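Local coordinates for N-acetyl-beta-D glucosaminidase (PDB 4ZM6), which probably hydrolyses beta-linked N-acetylhexosamines as a family 3 glycoside hydrolase and carries a GCN5-related region that binds acetyl-CoA and probably N-acetylates glucosamine, at residues T554-D559 against L615-P620; Q582-A587 against F597-I602; K563-R568 against L782-D787; P661-Q666 against T849-R854. All coordinates share one frame; numbering follows the deposited sequence.

In the fold
Interactions 1 and 2 lie in the first N-acetyltransferase region, their centres about 13 Å apart. They share one sheet: the neighbouring strands 594-605 and 608-618 are joined there by Ala599 N to Leu615 O, 2.8 Å. The 615-620 segment of interaction 1 holds acetyl-CoA directly, while the side chain of Val598 in interaction 2 is about 7 Å from the ligand. Interactions 3 and 4 tie this region to the second N-acetyltransferase region, with centres about 15 Å apart. They touch where Arg851 NH2 reaches Asp564 O, 2.8 Å. Interaction 3 also touches interaction 1 through Trp557. Interaction 4 also reaches the cofactor, with the side chain of Pro661 about 4 Å from it.

Interaction 1 of 4, residues T554-D559 against L615-P620; sequences TAMWDD and LLMVSP. With ACO (acetyl coenzyme *a), chain C.
Met556 and Met617 run alongside each other, pointing opposite ways, with Met556 SD 3.6 Å from Met617 CG. The end of Met617 bends round at its third torsion (chi3 -49°). This brings its CE beside the helix backbone, near Met556 O and Trp557 CA. Leu615 meets the indole of Trp557 at its edge, in the ring plane, with CD2 3.7 Å from CZ3. At the more exposed end, Asp559 OD2 lies beside the Pro620 ring. The helix piece 554-559, part of helix 546-561, crosses the strand piece 615-618 at 81°. The pairing belongs to the GNAT fold, in which acetyl-CoA runs beside a central strand and takes hydrogen bonds from its backbone. Here Val618 N donates to O9P of the ligand over 2.8 Å, at a fairly straight 164°. Leu616 N donates to the acetyl oxygen O over 3.0 Å. Ligand N4P returns a weak bond to Leu616 O. Leu615 and Met617 point toward the helix, whereas Val618 points away from it and its CG1 lies 3.7 Å from ligand O6A. Farther out, Trp557 NE1 is held by Trp565 O, and Ser619 OG by Val595 O. Gly624, Gly626 and Gly628 bind the same ligand through their backbone nitrogens.

Interaction 2 of 4, residues Q582-A587 against F597-I602; sequences QKHKVA and FVATQI
Lys585 and Val598 form an antiparallel hydrogen-bonded pair, satisfying both backbone groups of Lys585 and both of Val598. Val598 N gives the straighter bond, to Lys585 O over 2.9 Å at 171°. Lys585 N returns one to Val598 O over 3.0 Å. Two residues earlier, Lys583 N donates to Thr600 O over 3.2 Å, with the nitrogen well above the carbonyl plane. The even-numbered residues face the other way: His584 and Val586 make backbone bonds to Tyr544 and Asp542. Segment 582-587 is therefore bonded along both edges. This is the beta hairpin of strands 585-588 and 594-605 in the GNAT sheet. Lys585 CB lies alongside Val598 CG1 at 3.6 Å, the two side chains pointing the same way. The lysine chain then bends at chi2 (-89°), and its NZ forms a salt bridge with Asp543. On the opposite sheet face, Val586 CG1 meets the Phe597 ring at its edge, 3.8 Å from CD1. The His584 ring has Ala599 CB over one face. Thr600 OG1 makes a weak bond to Ala599 O. Backbone bonding thus sets the register, and the side chains add mostly apolar packing.

Interaction 3 of 4, residues K563-R568 against L782-D787; sequences KDWPLR and LIWTDD
A cluster of tryptophans joins the two N-acetyltransferase regions here, with Trp565 of the first packed against Trp784 of the second. Trp565 CE3 sits over one face of the Trp784 ring, toward its rim, 3.6 Å from CH2. The six-membered rings have centroids 5.0 Å apart and planes at 58°, so they meet obliquely. The other face of Trp784 is covered by its own neighbour: Ile783 CG1 lies 3.7 Å above the plane, over its centre. Leu567 fits beside both residues. Its CD1 is 3.7 Å from Trp784 CZ3 and 3.8 Å from Ile783 CD1. With its CG opposite the backbone N (chi1 -165°), the leucine brings its end nearer to them than its CB. Trp784 is the centre of an inverse gamma turn. Beside this cluster, the Pro566 ring lies across the Asp786 side chain, with Pro566 CB 3.6 Å from Asp786 OD2. Asp786 OD1 is bonded to Lys788 N. Both segments are loops. Segment 563-568 connects helix 546-561 to helix 569-577. Segment 782-787 lies between strands 763-771 and 794-802. Leu567 also touches Ile572 of helix 569-577, while Trp784 reaches Trp557 on helix 546-561 and Trp850 on strand 847-857.

Interaction 4 of 4, residues P661-Q666 against T849-R854; sequences PDDDAQ and TWRSYR
Pro661 and Tyr853 form an antiparallel non-hydrogen-bonded pair with CA atoms 4.3 Å apart, and Asp662 N then donates to Ser852 O over 3.0 Å at a bent 132°. The contact belongs to a mixed sheet shared by the two N-acetyltransferase regions. Strand 847-857 of the second region runs against the short strand 660-661 of the first. It also pairs with strand 686-692, where Trp850 and Arg851 both face Asp688 in a classic beta bulge. Asp663 supplies the main side-chain grip. Its CG lies opposite the carbonyl carbon (chi1 -53°), and the carboxylate reaches across to the strand. OD2 accepts from Ser852 N over 2.8 Å at 164°, on its syn lone pair. The same oxygen lies 3.5 Å from Arg851 CD. The backbone N and O of Ser852 are thus both engaged by the 661-666 segment, while its OG turns to His687 ND1. Arg854 passes close to Asp662, but NH2 and OD1 stay 4.2 Å apart, beyond a salt bridge. The opposite charges probably still attract each other. Arg854 NH1 is bonded instead to Asp682 O. Pro661 CD packs against Tyr853 CD2, and the tyrosine OH is held by Asp688 OD2. Asp664 takes the N-cap position of helix 665-677, and acetyl-CoA touches both Pro661 and Gln666. One water bridges the two segments: it accepts from Asp663 N and donates to Asp663 OD2 and to Ser852 O, the last over 3.2 Å.

Interaction 1 of 4, residues T554-D559 against L615-P620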
# COMPACT_ATOMS: atom_id res chain seq x y z
N THR A 554 22.31 -2.62 16.37
CA THR A 554 23.10 -2.81 17.59
C THR A 554 24.43 -2.07 17.50
O THR A 554 24.82 -1.37 18.44
CB THR A 554 23.36 -4.30 17.86
OG1 THR A 554 22.10 -5.00 17.94
CG2 THR A 554 24.14 -4.49 19.16
N ALA A 555 25.12 -2.22 16.38
CA ALA A 555 26.39 -1.52 16.15
C ALA A 555 26.20 -0.00 16.13
O ALA A 555 27.03 0.73 16.66
CB ALA A 555 27.03 -1.98 14.85
N MET A 556 25.11 0.45 15.53
CA MET A 556 24.81 1.87 15.49
C MET A 556 24.60 2.43 16.90
O MET A 556 25.02 3.55 17.20
CB MET A 556 23.58 2.14 14.62
CG MET A 556 23.45 3.58 14.14
SD MET A 556 21.88 3.88 13.30
CE MET A 556 22.16 3.04 11.75
N TRP A 557 23.95 1.64 17.77
CA TRP A 557 23.70 2.08 19.14
C TRP A 557 24.99 2.26 19.91
O TRP A 557 25.15 3.24 20.63
CB TRP A 557 22.79 1.11 19.90
CG TRP A 557 22.61 1.51 21.33
CD1 TRP A 557 23.51 1.38 22.35
CD2 TRP A 557 21.45 2.14 21.91
NE1 TRP A 557 23.00 1.88 23.52
CE2 TRP A 557 21.73 2.35 23.28
CE3 TRP A 557 20.21 2.53 21.40
CZ2 TRP A 557 20.82 2.94 24.14
CZ3 TRP A 557 19.30 3.12 22.27
CH2 TRP A 557 19.61 3.32 23.63
N ASP A 558 25.89 1.30 19.78
CA ASP A 558 27.15 1.37 20.52
C ASP A 558 27.96 2.54 20.01
O ASP A 558 28.59 3.26 20.78
CB ASP A 558 27.94 0.07 20.38
CG ASP A 558 29.12 0.01 21.32
OD1 ASP A 558 28.92 0.13 22.54
OD2 ASP A 558 30.26 -0.15 20.83
N ASP A 559 27.93 2.73 18.69
CA ASP A 559 28.64 3.82 18.05
C ASP A 559 28.19 5.20 18.57
O ASP A 559 29.02 6.08 18.76
CB ASP A 559 28.44 3.73 16.53
CG ASP A 559 29.37 4.64 15.76
OD1 ASP A 559 30.40 5.08 16.32
OD2 ASP A 559 29.08 4.90 14.57
N LEU A 615 12.79 5.95 19.61
CA LEU A 615 14.19 6.23 19.35
C LEU A 615 14.35 6.77 17.94
O LEU A 615 13.62 6.37 17.02
CB LEU A 615 15.02 4.95 19.53
CG LEU A 615 16.54 5.09 19.45
CD1 LEU A 615 17.08 5.76 20.70
CD2 LEU A 615 17.18 3.73 19.26
N LEU A 616 15.30 7.69 17.78
CA LEU A 616 15.72 8.20 16.48
C LEU A 616 17.22 8.37 16.57
O LEU A 616 17.70 9.03 17.48
CB LEU A 616 15.06 9.54 16.20
CG LEU A 616 14.78 9.98 14.75
CD1 LEU A 616 14.88 11.50 14.64
CD2 LEU A 616 15.71 9.33 13.73
N MET A 617 17.96 7.76 15.65
CA MET A 617 19.42 7.83 15.69
C MET A 617 20.00 7.63 14.29
O MET A 617 19.47 6.83 13.52
CB MET A 617 19.98 6.76 16.64
CG MET A 617 19.99 5.35 16.05
SD MET A 617 20.26 3.99 17.21
CE MET A 617 21.69 4.57 18.09
N VAL A 618 21.07 8.36 13.98
CA VAL A 618 21.81 8.14 12.73
C VAL A 618 23.32 8.19 13.00
O VAL A 618 23.78 8.92 13.88
CB VAL A 618 21.39 9.13 11.59
CG1 VAL A 618 20.09 9.85 11.91
CG2 VAL A 618 22.47 10.15 11.28
N SER A 619 24.07 7.40 12.23
CA SER A 619 25.51 7.25 12.39
C SER A 619 26.22 8.60 12.30
O SER A 619 25.89 9.40 11.43
CB SER A 619 26.07 6.33 11.30
OG SER A 619 25.21 5.23 11.06
N PRO A 620 27.22 8.84 13.19
CA PRO A 620 27.89 10.14 13.26
C PRO A 620 28.39 10.66 11.92
O PRO A 620 28.11 11.81 11.56
CB PRO A 620 29.08 9.87 14.19
CG PRO A 620 28.66 8.70 15.01
CD PRO A 620 27.83 7.85 14.10
N1A ACO C . 23.37 20.76 4.07
C2A ACO C . 23.56 21.62 5.10
N3A ACO C . 22.98 21.45 6.31
C4A ACO C . 22.17 20.39 6.57
C5A ACO C . 21.92 19.42 5.49
C6A ACO C . 22.58 19.66 4.18
N6A ACO C . 22.39 18.81 3.15
N7A ACO C . 21.09 18.50 5.98
C8A ACO C . 20.82 18.83 7.27
N9A ACO C . 21.46 19.97 7.62
C1B ACO C . 21.39 20.61 8.97
C2B ACO C . 20.32 21.69 9.04
O2B ACO C . 20.85 22.87 9.66
C3B ACO C . 19.17 21.09 9.82
O3B ACO C . 18.48 22.02 10.68
P3B ACO C . 19.00 22.65 12.08
O7A ACO C . 18.61 21.63 13.14
O8A ACO C . 20.49 22.88 11.91
O9A ACO C . 18.21 23.92 12.18
C4B ACO C . 19.79 19.91 10.56
O4B ACO C . 21.06 19.62 9.95
C5B ACO C . 18.88 18.69 10.53
O5B ACO C . 19.70 17.53 10.63
P1A ACO C . 19.37 16.18 9.84
O1A ACO C . 20.56 15.89 8.95
O2A ACO C . 17.99 16.19 9.26
O3A ACO C . 19.37 15.24 11.14
P2A ACO C . 20.56 14.20 11.41
O4A ACO C . 20.63 13.27 10.23
O5A ACO C . 21.79 14.95 11.83
O6A ACO C . 19.97 13.44 12.69
CBP ACO C . 19.77 13.33 15.10
CCP ACO C . 19.59 14.17 13.86
CDP ACO C . 18.86 12.11 15.04
CEP ACO C . 19.38 14.16 16.31
CAP ACO C . 21.25 12.92 15.16
OAP ACO C . 22.03 14.03 15.59
C9P ACO C . 21.51 11.73 16.04
O9P ACO C . 21.56 10.62 15.53
N8P ACO C . 21.71 11.94 17.34
C7P ACO C . 22.02 10.83 18.22
C6P ACO C . 21.89 11.17 19.69
C5P ACO C . 20.47 11.40 20.18
O5P ACO C . 20.36 12.13 21.15
N4P ACO C . 19.40 10.81 19.61
C3P ACO C . 18.05 10.98 20.14
C2P ACO C . 17.66 9.90 21.16
S1P ACO C . 16.29 10.37 22.19
C ACO C . 14.95 9.84 21.37
O ACO C . 15.05 9.34 20.26
CH3 ACO C . 13.62 10.00 22.04

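Interaction 2 of 4, residues Q582-A587 against F597-I602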
# COMPACT_ATOMS: atom_id res chain seq x y z
N GLN A 582 3.90 -1.76 16.59
CA GLN A 582 5.19 -1.20 16.24
C GLN A 582 5.23 -0.80 14.79
O GLN A 582 4.49 -1.34 13.97
CB GLN A 582 6.32 -2.21 16.53
CG GLN A 582 6.36 -3.41 15.60
CD GLN A 582 7.58 -4.28 15.84
OE1 GLN A 582 8.36 -4.53 14.93
NE2 GLN A 582 7.75 -4.72 17.08
N LYS A 583 6.11 0.15 14.48
CA LYS A 583 6.47 0.45 13.11
C LYS A 583 7.86 1.07 13.10
O LYS A 583 7.99 2.28 13.22
CB LYS A 583 5.44 1.36 12.45
CG LYS A 583 5.71 1.62 10.98
CD LYS A 583 5.44 0.39 10.13
CE LYS A 583 4.00 0.37 9.64
NZ LYS A 583 3.68 -0.86 8.87
N HIS A 584 8.88 0.23 12.97
CA HIS A 584 10.27 0.68 12.95
C HIS A 584 10.77 0.76 11.51
O HIS A 584 10.34 -0.01 10.65
CB HIS A 584 11.15 -0.26 13.75
CG HIS A 584 10.60 -0.60 15.10
ND1 HIS A 584 10.97 -1.73 15.79
CD2 HIS A 584 9.67 0.02 15.86
CE1 HIS A 584 10.32 -1.77 16.94
NE2 HIS A 584 9.52 -0.72 17.00
N LYS A 585 11.67 1.71 11.26
CA LYS A 585 12.20 1.95 9.93
C LYS A 585 13.71 2.15 10.01
O LYS A 585 14.22 2.62 11.03
CB LYS A 585 11.58 3.22 9.32
CG LYS A 585 10.07 3.37 9.45
CD LYS A 585 9.35 2.73 8.28
CE LYS A 585 7.88 3.11 8.26
NZ LYS A 585 7.13 2.31 7.26
N VAL A 586 14.41 1.82 8.93
CA VAL A 586 15.83 2.13 8.81
C VAL A 586 16.05 3.02 7.60
O VAL A 586 15.19 3.09 6.72
CB VAL A 586 16.70 0.85 8.69
CG1 VAL A 586 16.49 -0.06 9.89
CG2 VAL A 586 16.43 0.10 7.39
N ALA A 587 17.18 3.71 7.56
CA ALA A 587 17.56 4.49 6.38
C ALA A 587 18.80 3.86 5.75
O ALA A 587 19.76 3.53 6.46
CB ALA A 587 17.81 5.95 6.74
N PHE A 597 18.24 4.84 12.00
CA PHE A 597 17.17 3.99 12.49
C PHE A 597 16.17 4.82 13.29
O PHE A 597 16.54 5.77 13.98
CB PHE A 597 17.77 2.89 13.37
CG PHE A 597 16.75 2.10 14.14
CD1 PHE A 597 16.09 1.04 13.54
CD2 PHE A 597 16.45 2.41 15.45
CE1 PHE A 597 15.15 0.31 14.23
CE2 PHE A 597 15.51 1.69 16.15
CZ PHE A 597 14.86 0.63 15.54
N VAL A 598 14.90 4.45 13.19
CA VAL A 598 13.85 5.03 14.02
C VAL A 598 12.94 3.92 14.58
O VAL A 598 12.58 2.98 13.87
CB VAL A 598 13.03 6.08 13.25
CG1 VAL A 598 12.22 5.45 12.13
CG2 VAL A 598 12.12 6.86 14.19
N ALA A 599 12.60 4.04 15.87
CA ALA A 599 11.68 3.12 16.54
C ALA A 599 10.42 3.86 16.95
O ALA A 599 10.46 5.06 17.20
CB ALA A 599 12.34 2.50 17.75
N THR A 600 9.33 3.12 17.09
CA THR A 600 7.99 3.69 17.06
C THR A 600 6.94 2.69 17.57
O THR A 600 6.96 1.52 17.20
CB THR A 600 7.65 4.14 15.62
OG1 THR A 600 7.95 5.53 15.47
CG2 THR A 600 6.17 3.93 15.27
N GLN A 601 6.03 3.17 18.41
CA GLN A 601 4.91 2.36 18.88
C GLN A 601 3.68 3.23 19.09
O GLN A 601 3.79 4.45 19.20
CB GLN A 601 5.29 1.58 20.16
CG GLN A 601 5.28 2.35 21.48
CD GLN A 601 5.26 1.42 22.70
OE1 GLN A 601 5.28 0.19 22.56
NE2 GLN A 601 5.22 2.00 23.89
N ILE A 602 2.51 2.60 19.12
CA ILE A 602 1.25 3.30 19.36
C ILE A 602 0.52 2.64 20.52
O ILE A 602 0.33 1.42 20.53
CB ILE A 602 0.34 3.31 18.11
CG1 ILE A 602 0.94 4.23 17.04
CG2 ILE A 602 -1.07 3.78 18.45
CD1 ILE A 602 0.28 4.10 15.68

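Interaction 3 of 4, residues K563-R568 against L782-D787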
# COMPACT_ATOMS: atom_id res chain seq x y z
N LYS A 563 29.21 5.04 25.01
CA LYS A 563 29.99 5.59 26.13
C LYS A 563 29.19 5.64 27.43
O LYS A 563 29.59 5.05 28.42
CB LYS A 563 30.54 6.98 25.79
N ASP A 564 28.05 6.33 27.41
CA ASP A 564 27.22 6.49 28.62
C ASP A 564 26.13 5.43 28.78
O ASP A 564 25.61 5.24 29.88
CB ASP A 564 26.54 7.87 28.62
CG ASP A 564 27.50 9.01 28.90
OD1 ASP A 564 28.73 8.77 28.93
OD2 ASP A 564 27.02 10.15 29.08
N TRP A 565 25.76 4.76 27.68
CA TRP A 565 24.64 3.83 27.67
C TRP A 565 24.97 2.56 26.91
O TRP A 565 24.30 2.24 25.92
CB TRP A 565 23.42 4.47 27.01
CG TRP A 565 23.10 5.86 27.43
CD1 TRP A 565 23.65 7.01 26.95
CD2 TRP A 565 22.10 6.26 28.39
NE1 TRP A 565 23.08 8.10 27.56
CE2 TRP A 565 22.12 7.67 28.44
CE3 TRP A 565 21.21 5.56 29.21
CZ2 TRP A 565 21.29 8.40 29.28
CZ3 TRP A 565 20.37 6.29 30.05
CH2 TRP A 565 20.42 7.70 30.07
N PRO A 566 25.99 1.81 27.35
CA PRO A 566 26.27 0.53 26.70
C PRO A 566 25.08 -0.42 26.82
O PRO A 566 24.49 -0.53 27.91
CB PRO A 566 27.49 0.00 27.45
CG PRO A 566 27.50 0.74 28.75
CD PRO A 566 26.90 2.08 28.48
N LEU A 567 24.71 -1.09 25.72
CA LEU A 567 23.48 -1.89 25.68
C LEU A 567 23.60 -3.08 24.72
O LEU A 567 23.67 -2.88 23.51
CB LEU A 567 22.30 -1.01 25.27
CG LEU A 567 20.90 -1.58 25.50
CD1 LEU A 567 20.61 -1.72 26.99
CD2 LEU A 567 19.83 -0.71 24.84
N ARG A 568 23.60 -4.30 25.26
CA ARG A 568 23.81 -5.52 24.46
C ARG A 568 22.66 -5.79 23.47
O ARG A 568 21.53 -5.32 23.65
CB ARG A 568 24.02 -6.73 25.38
N LEU A 782 14.33 -2.79 33.62
CA LEU A 782 15.74 -2.47 33.72
C LEU A 782 16.48 -3.15 32.59
O LEU A 782 16.52 -4.38 32.52
CB LEU A 782 16.29 -2.92 35.08
CG LEU A 782 17.80 -2.75 35.32
CD1 LEU A 782 18.21 -1.29 35.30
CD2 LEU A 782 18.18 -3.39 36.65
N ILE A 783 17.03 -2.35 31.69
CA ILE A 783 17.84 -2.86 30.58
C ILE A 783 19.31 -2.47 30.73
O ILE A 783 20.17 -2.93 29.97
CB ILE A 783 17.31 -2.39 29.21
CG1 ILE A 783 17.40 -0.86 29.07
CG2 ILE A 783 15.87 -2.83 29.03
CD1 ILE A 783 17.10 -0.34 27.68
N TRP A 784 19.62 -1.63 31.72
CA TRP A 784 20.95 -1.06 31.86
C TRP A 784 21.83 -1.94 32.75
O TRP A 784 22.40 -1.46 33.73
CB TRP A 784 20.85 0.36 32.43
CG TRP A 784 19.92 1.26 31.67
CD1 TRP A 784 18.80 1.88 32.14
CD2 TRP A 784 20.03 1.62 30.29
NE1 TRP A 784 18.20 2.60 31.14
CE2 TRP A 784 18.94 2.46 30.00
CE3 TRP A 784 20.95 1.32 29.28
CZ2 TRP A 784 18.74 3.01 28.73
CZ3 TRP A 784 20.74 1.86 28.01
CH2 TRP A 784 19.65 2.70 27.75
N THR A 785 21.95 -3.21 32.38
CA THR A 785 22.61 -4.20 33.23
C THR A 785 24.10 -4.38 32.92
O THR A 785 24.74 -5.26 33.49
CB THR A 785 21.92 -5.58 33.11
OG1 THR A 785 21.89 -5.99 31.74
CG2 THR A 785 20.50 -5.52 33.66
N ASP A 786 24.64 -3.55 32.04
CA ASP A 786 26.07 -3.60 31.72
C ASP A 786 26.90 -3.38 32.98
O ASP A 786 26.47 -2.66 33.89
CB ASP A 786 26.39 -2.53 30.67
CG ASP A 786 27.83 -2.56 30.22
OD1 ASP A 786 28.68 -1.98 30.93
OD2 ASP A 786 28.10 -3.13 29.15
N ASP A 787 28.07 -4.00 33.05
CA ASP A 787 28.93 -3.90 34.24
C ASP A 787 29.25 -2.46 34.64
O ASP A 787 29.42 -2.17 35.82
CB ASP A 787 30.24 -4.67 34.04
CG ASP A 787 30.02 -6.16 33.86
OD1 ASP A 787 28.92 -6.56 33.41
OD2 ASP A 787 30.96 -6.93 34.15

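Interaction 4 of 4, residues P661-Q666 against T849-R854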
# COMPACT_ATOMS: atom_id res chain seq x y z
N PRO A 661 17.62 12.39 26.69
CA PRO A 661 18.74 12.53 27.61
C PRO A 661 19.28 13.96 27.66
O PRO A 661 19.19 14.68 26.67
CB PRO A 661 19.80 11.59 27.02
CG PRO A 661 19.02 10.54 26.31
CD PRO A 661 17.73 11.17 25.86
N ASP A 662 19.81 14.35 28.82
CA ASP A 662 20.28 15.71 29.05
C ASP A 662 21.75 15.82 29.46
O ASP A 662 22.31 16.92 29.45
CB ASP A 662 19.40 16.36 30.12
CG ASP A 662 19.60 17.85 30.20
OD1 ASP A 662 19.25 18.55 29.22
OD2 ASP A 662 20.09 18.32 31.24
N ASP A 663 22.38 14.70 29.78
CA ASP A 663 23.68 14.73 30.45
C ASP A 663 24.89 14.71 29.50
O ASP A 663 26.03 14.63 29.96
CB ASP A 663 23.77 13.57 31.45
CG ASP A 663 22.60 13.55 32.42
OD1 ASP A 663 22.31 14.60 33.04
OD2 ASP A 663 21.96 12.49 32.56
N ASP A 664 24.66 14.79 28.20
CA ASP A 664 25.76 14.97 27.25
C ASP A 664 25.35 15.92 26.13
O ASP A 664 24.16 16.18 25.92
CB ASP A 664 26.24 13.63 26.69
CG ASP A 664 25.30 13.04 25.66
OD1 ASP A 664 24.18 12.64 26.05
OD2 ASP A 664 25.67 12.98 24.47
N ALA A 665 26.35 16.44 25.42
CA ALA A 665 26.16 17.50 24.43
C ALA A 665 25.40 17.03 23.20
O ALA A 665 24.50 17.71 22.73
CB ALA A 665 27.50 18.09 24.03
N GLN A 666 25.76 15.86 22.67
CA GLN A 666 25.06 15.30 21.51
C GLN A 666 23.56 15.09 21.79
O GLN A 666 22.73 15.25 20.89
CB GLN A 666 25.71 13.98 21.06
N THR A 849 20.52 10.88 42.04
CA THR A 849 20.08 10.90 40.63
C THR A 849 21.18 10.33 39.74
O THR A 849 22.37 10.56 39.98
CB THR A 849 19.63 12.30 40.11
OG1 THR A 849 20.69 12.90 39.37
CG2 THR A 849 19.18 13.24 41.23
N TRP A 850 20.77 9.59 38.72
CA TRP A 850 21.69 8.83 37.89
C TRP A 850 21.83 9.46 36.52
O TRP A 850 22.93 9.67 36.02
CB TRP A 850 21.18 7.39 37.77
CG TRP A 850 22.02 6.55 36.88
CD1 TRP A 850 23.35 6.30 37.01
CD2 TRP A 850 21.59 5.85 35.71
NE1 TRP A 850 23.78 5.49 35.99
CE2 TRP A 850 22.72 5.20 35.17
CE3 TRP A 850 20.36 5.71 35.05
CZ2 TRP A 850 22.66 4.41 34.02
CZ3 TRP A 850 20.30 4.93 33.90
CH2 TRP A 850 21.44 4.29 33.40
N ARG A 851 20.68 9.73 35.89
CA ARG A 851 20.63 10.39 34.59
C ARG A 851 19.37 11.24 34.53
O ARG A 851 18.37 10.92 35.18
CB ARG A 851 20.62 9.36 33.46
CG ARG A 851 21.85 8.47 33.37
CD ARG A 851 23.06 9.21 32.83
NE ARG A 851 24.28 8.40 32.89
CZ ARG A 851 24.57 7.39 32.07
NH1 ARG A 851 23.73 7.02 31.12
NH2 ARG A 851 25.71 6.73 32.21
N SER A 852 19.40 12.30 33.73
CA SER A 852 18.24 13.20 33.58
C SER A 852 17.76 13.28 32.13
O SER A 852 18.55 13.12 31.20
CB SER A 852 18.58 14.60 34.10
OG SER A 852 19.06 14.55 35.44
N TYR A 853 16.46 13.51 31.96
CA TYR A 853 15.85 13.64 30.63
C TYR A 853 14.90 14.82 30.58
O TYR A 853 14.33 15.20 31.59
CB TYR A 853 15.07 12.37 30.27
CG TYR A 853 15.77 11.08 30.62
CD1 TYR A 853 15.60 10.50 31.87
CD2 TYR A 853 16.58 10.42 29.69
CE1 TYR A 853 16.23 9.32 32.19
CE2 TYR A 853 17.21 9.23 30.02
CZ TYR A 853 17.03 8.69 31.27
OH TYR A 853 17.65 7.51 31.62
N ARG A 854 14.73 15.39 29.40
CA ARG A 854 13.71 16.41 29.18
C ARG A 854 12.62 15.83 28.30
O ARG A 854 12.88 15.42 27.17
CB ARG A 854 14.30 17.65 28.51
CG ARG A 854 13.29 18.76 28.26
CD ARG A 854 13.93 19.92 27.50
NE ARG A 854 15.15 20.38 28.16
CZ ARG A 854 15.17 21.16 29.24
NH1 ARG A 854 14.03 21.56 29.82
NH2 ARG A 854 16.34 21.51 29.77
O HOH W 1 21.19 11.92 29.95